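Local coordinates for protein Mn transporter subunit (Synechocystis sp. PCC 6803, PDB 3UJP) that binds manganese, probably as the periplasmic solute-binding subunit that hands the ion to an ABC-type manganese transporter, at residues M214-A219 with P225-T230. Sequence-based numbering, arbitrary orientation.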
ATOM      1  N   MET A 214       2.623   5.809  38.459  1.00 76.08           N
ATOM      2  CA  MET A 214       2.660   4.612  39.297  1.00 78.00           C
ATOM      3  C   MET A 214       4.012   3.890  39.155  1.00 79.95           C
ATOM      4  O   MET A 214       4.414   3.117  40.034  1.00 84.96           O
ATOM      5  CB  MET A 214       1.495   3.687  38.970  1.00 74.42           C
ATOM      6  CG  MET A 214       1.013   2.880  40.130  1.00 71.69           C
ATOM      7  SD  MET A 214      -0.717   2.455  39.877  1.00 88.55           S
ATOM      8  CE  MET A 214      -0.629   1.250  38.543  1.00 73.22           C
ATOM      9  N   TRP A 215       4.703   4.168  38.043  1.00 75.50           N
ATOM     10  CA  TRP A 215       6.075   3.710  37.801  1.00 71.55           C
ATOM     11  C   TRP A 215       6.737   4.508  36.674  1.00 68.86           C
ATOM     12  O   TRP A 215       6.099   4.822  35.659  1.00 68.95           O
ATOM     13  CB  TRP A 215       6.121   2.210  37.500  1.00 68.65           C
ATOM     14  CG  TRP A 215       5.464   1.833  36.241  1.00 64.01           C
ATOM     15  CD1 TRP A 215       6.007   1.861  35.011  1.00 69.27           C
ATOM     16  CD2 TRP A 215       4.122   1.366  36.083  1.00 64.70           C
ATOM     17  NE1 TRP A 215       5.098   1.432  34.087  1.00 69.92           N
ATOM     18  CE2 TRP A 215       3.927   1.124  34.722  1.00 64.73           C
ATOM     19  CE3 TRP A 215       3.075   1.113  36.971  1.00 71.81           C
ATOM     20  CZ2 TRP A 215       2.729   0.641  34.211  1.00 69.03           C
ATOM     21  CZ3 TRP A 215       1.889   0.641  36.472  1.00 73.35           C
ATOM     22  CH2 TRP A 215       1.720   0.405  35.102  1.00 72.40           C
ATOM     23  N   PRO A 216       8.028   4.826  36.857  1.00 71.36           N
ATOM     24  CA  PRO A 216       8.773   5.751  36.005  1.00 71.00           C
ATOM     25  C   PRO A 216       8.636   5.371  34.546  1.00 69.99           C
ATOM     26  O   PRO A 216       8.158   6.184  33.736  1.00 71.50           O
ATOM     27  CB  PRO A 216      10.223   5.534  36.451  1.00 72.33           C
ATOM     28  CG  PRO A 216      10.149   5.012  37.839  1.00 71.18           C
ATOM     29  CD  PRO A 216       8.896   4.181  37.862  1.00 72.09           C
ATOM     30  N   ILE A 217       9.060   4.139  34.238  1.00 71.06           N
ATOM     31  CA  ILE A 217       9.130   3.597  32.882  1.00 64.65           C
ATOM     32  C   ILE A 217       8.902   2.092  33.002  1.00 63.87           C
ATOM     33  O   ILE A 217       8.747   1.598  34.093  1.00 69.80           O
ATOM     34  CB  ILE A 217      10.500   3.883  32.303  1.00 63.30           C
ATOM     35  CG1 ILE A 217      10.497   3.850  30.773  1.00 65.01           C
ATOM     36  CG2 ILE A 217      11.512   2.954  32.902  1.00 68.92           C
ATOM     37  CD1 ILE A 217      11.865   4.162  30.161  1.00 61.39           C
ATOM     38  N   ASN A 218       8.882   1.352  31.908  1.00 63.69           N
ATOM     39  CA  ASN A 218       8.573  -0.077  31.985  1.00 68.37           C
ATOM     40  C   ASN A 218       9.754  -1.012  32.185  1.00 75.60           C
ATOM     41  O   ASN A 218      10.800  -0.821  31.596  1.00 78.83           O
ATOM     42  CB  ASN A 218       7.889  -0.494  30.707  1.00 68.41           C
ATOM     43  CG  ASN A 218       6.668   0.296  30.448  1.00 67.77           C
ATOM     44  OD1 ASN A 218       6.658   1.202  29.623  1.00 72.07           O
ATOM     45  ND2 ASN A 218       5.618  -0.025  31.167  1.00 62.40           N
ATOM     46  N   ALA A 219       9.700  -1.967  33.110  1.00 72.08           N
ATOM     47  CA  ALA A 219      10.996  -2.555  33.480  1.00 74.96           C
ATOM     48  C   ALA A 219      11.151  -4.034  33.846  1.00 83.32           C
ATOM     49  O   ALA A 219      12.256  -4.460  34.214  1.00 88.06           O
ATOM     50  CB  ALA A 219      11.674  -1.680  34.553  1.00 79.18           C
ATOM     51  N   PRO A 225       3.134  -2.604  45.368  1.00 76.83           N
ATOM     52  CA  PRO A 225       2.032  -1.997  46.112  1.00 75.64           C
ATOM     53  C   PRO A 225       2.443  -0.804  46.985  1.00 79.18           C
ATOM     54  O   PRO A 225       1.531  -0.118  47.473  1.00 78.41           O
ATOM     55  CB  PRO A 225       1.518  -3.151  46.971  1.00 74.91           C
ATOM     56  CG  PRO A 225       2.239  -4.372  46.474  1.00 74.83           C
ATOM     57  CD  PRO A 225       3.515  -3.901  45.930  1.00 72.85           C
ATOM     58  N   LYS A 226       3.748  -0.571  47.185  1.00 74.39           N
ATOM     59  CA  LYS A 226       4.213   0.700  47.756  1.00 78.93           C
ATOM     60  C   LYS A 226       4.074   1.763  46.665  1.00 80.12           C
ATOM     61  O   LYS A 226       3.901   2.950  46.957  1.00 75.89           O
ATOM     62  CB  LYS A 226       5.658   0.630  48.286  1.00 76.24           C
ATOM     63  CG  LYS A 226       6.141   1.875  49.064  1.00 80.28           C
ATOM     64  CD  LYS A 226       7.654   1.829  49.440  1.00101.51           C
ATOM     65  CE  LYS A 226       7.972   2.369  50.873  1.00107.37           C
ATOM     66  NZ  LYS A 226       9.372   2.092  51.405  1.00 93.42           N
ATOM     67  N   GLN A 227       4.111   1.325  45.405  1.00 79.98           N
ATOM     68  CA  GLN A 227       3.993   2.251  44.285  1.00 74.54           C
ATOM     69  C   GLN A 227       2.561   2.726  44.099  1.00 80.00           C
ATOM     70  O   GLN A 227       2.314   3.933  44.074  1.00 83.23           O
ATOM     71  CB  GLN A 227       4.557   1.664  42.994  1.00 73.09           C
ATOM     72  CG  GLN A 227       6.072   1.820  42.860  1.00 75.08           C
ATOM     73  CD  GLN A 227       6.634   1.127  41.617  1.00 76.45           C
ATOM     74  OE1 GLN A 227       6.137   0.078  41.198  1.00 76.09           O
ATOM     75  NE2 GLN A 227       7.666   1.716  41.022  1.00 67.86           N
ATOM     76  N   VAL A 228       1.614   1.804  43.979  1.00 75.48           N
ATOM     77  CA  VAL A 228       0.224   2.230  43.926  1.00 71.45           C
ATOM     78  C   VAL A 228      -0.111   2.998  45.184  1.00 74.37           C
ATOM     79  O   VAL A 228      -1.038   3.809  45.182  1.00 82.35           O
ATOM     80  CB  VAL A 228      -0.723   1.074  43.847  1.00 66.65           C
ATOM     81  CG1 VAL A 228       0.048  -0.208  43.564  1.00 75.46           C
ATOM     82  CG2 VAL A 228      -1.486   0.965  45.139  1.00 65.57           C
ATOM     83  N   GLN A 229       0.646   2.735  46.253  1.00 75.01           N
ATOM     84  CA  GLN A 229       0.415   3.353  47.557  1.00 79.76           C
ATOM     85  C   GLN A 229       0.812   4.811  47.544  1.00 82.70           C
ATOM     86  O   GLN A 229       0.043   5.671  47.958  1.00 88.16           O
ATOM     87  CB  GLN A 229       1.194   2.621  48.658  1.00 87.34           C
ATOM     88  CG  GLN A 229       1.136   3.288  50.023  1.00 91.49           C
ATOM     89  CD  GLN A 229      -0.297   3.477  50.507  1.00105.88           C
ATOM     90  OE1 GLN A 229      -1.200   2.725  50.114  1.00 94.17           O
ATOM     91  NE2 GLN A 229      -0.519   4.491  51.358  1.00103.89           N
ATOM     92  N   THR A 230       2.030   5.070  47.080  1.00 79.27           N
ATOM     93  CA  THR A 230       2.539   6.423  46.910  1.00 75.30           C
ATOM     94  C   THR A 230       1.579   7.235  46.071  1.00 80.72           C
ATOM     95  O   THR A 230       1.333   8.402  46.345  1.00 88.20           O
ATOM     96  CB  THR A 230       3.895   6.436  46.186  1.00 79.64           C
ATOM     97  OG1 THR A 230       4.916   5.843  47.013  1.00 77.33           O
ATOM     98  CG2 THR A 230       4.279   7.871  45.814  1.00 71.66           C
TER
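Gln227, in the first turn of helix 225-236, lies over the carbonyl O of Met214, where the chain turns a corner just after strand 210-213. Before it in sequence, Lys226 serves the helix itself: its carbonyl O accepts from Thr230 N and, on the opposite face of its plane, from Thr230 OG1 at 3.1 Å. Gln227 CB points at the loop, and a chi1 of -83° swings CG to the side of the backbone N, opposite the carbonyl carbon, from where the extended chain runs over Met214 O. That oxygen lies 3.3 Å from Gln227 CB, a van der Waals approach that continues along the side chain. The amide end carries on past Met214: Gln227 NE2 comes within 3.9 Å of Trp215 CB and also nears Pro216 CD, the glutamine chain crossing the proline ring at about a right angle. Gln227 OE1 turns back to accept a hydrogen bond from Thr224 N, just before the helix, which fixes the amide's rotation. Replacing Gln227 by an alanine would probably leave Thr224 N without this acceptor and open a gap beside Trp215 and Pro216. Val228 follows on the flank where Met214 extends: Met214 CG reaches Val228 CA at 3.9 Å, and Met214 SD meets Val228 CB at 4.2 Å. Helix 252-256 borders this apolar pair, Gln254 touching Met214 and Gln256 touching Val228. The Trp215 ring leads away from helix 225-236 and meets the nearly parallel ring of Phe223; its side chain lies about 7 Å from the manganese ion bound by His66, His131, Glu197 and Asp272. The contact thus packs a strand-to-helix connection against the first turn of the helix that follows it, beside the interlobe metal site characteristic of cluster A-I (cluster 9) metal-binding proteins of ABC importers.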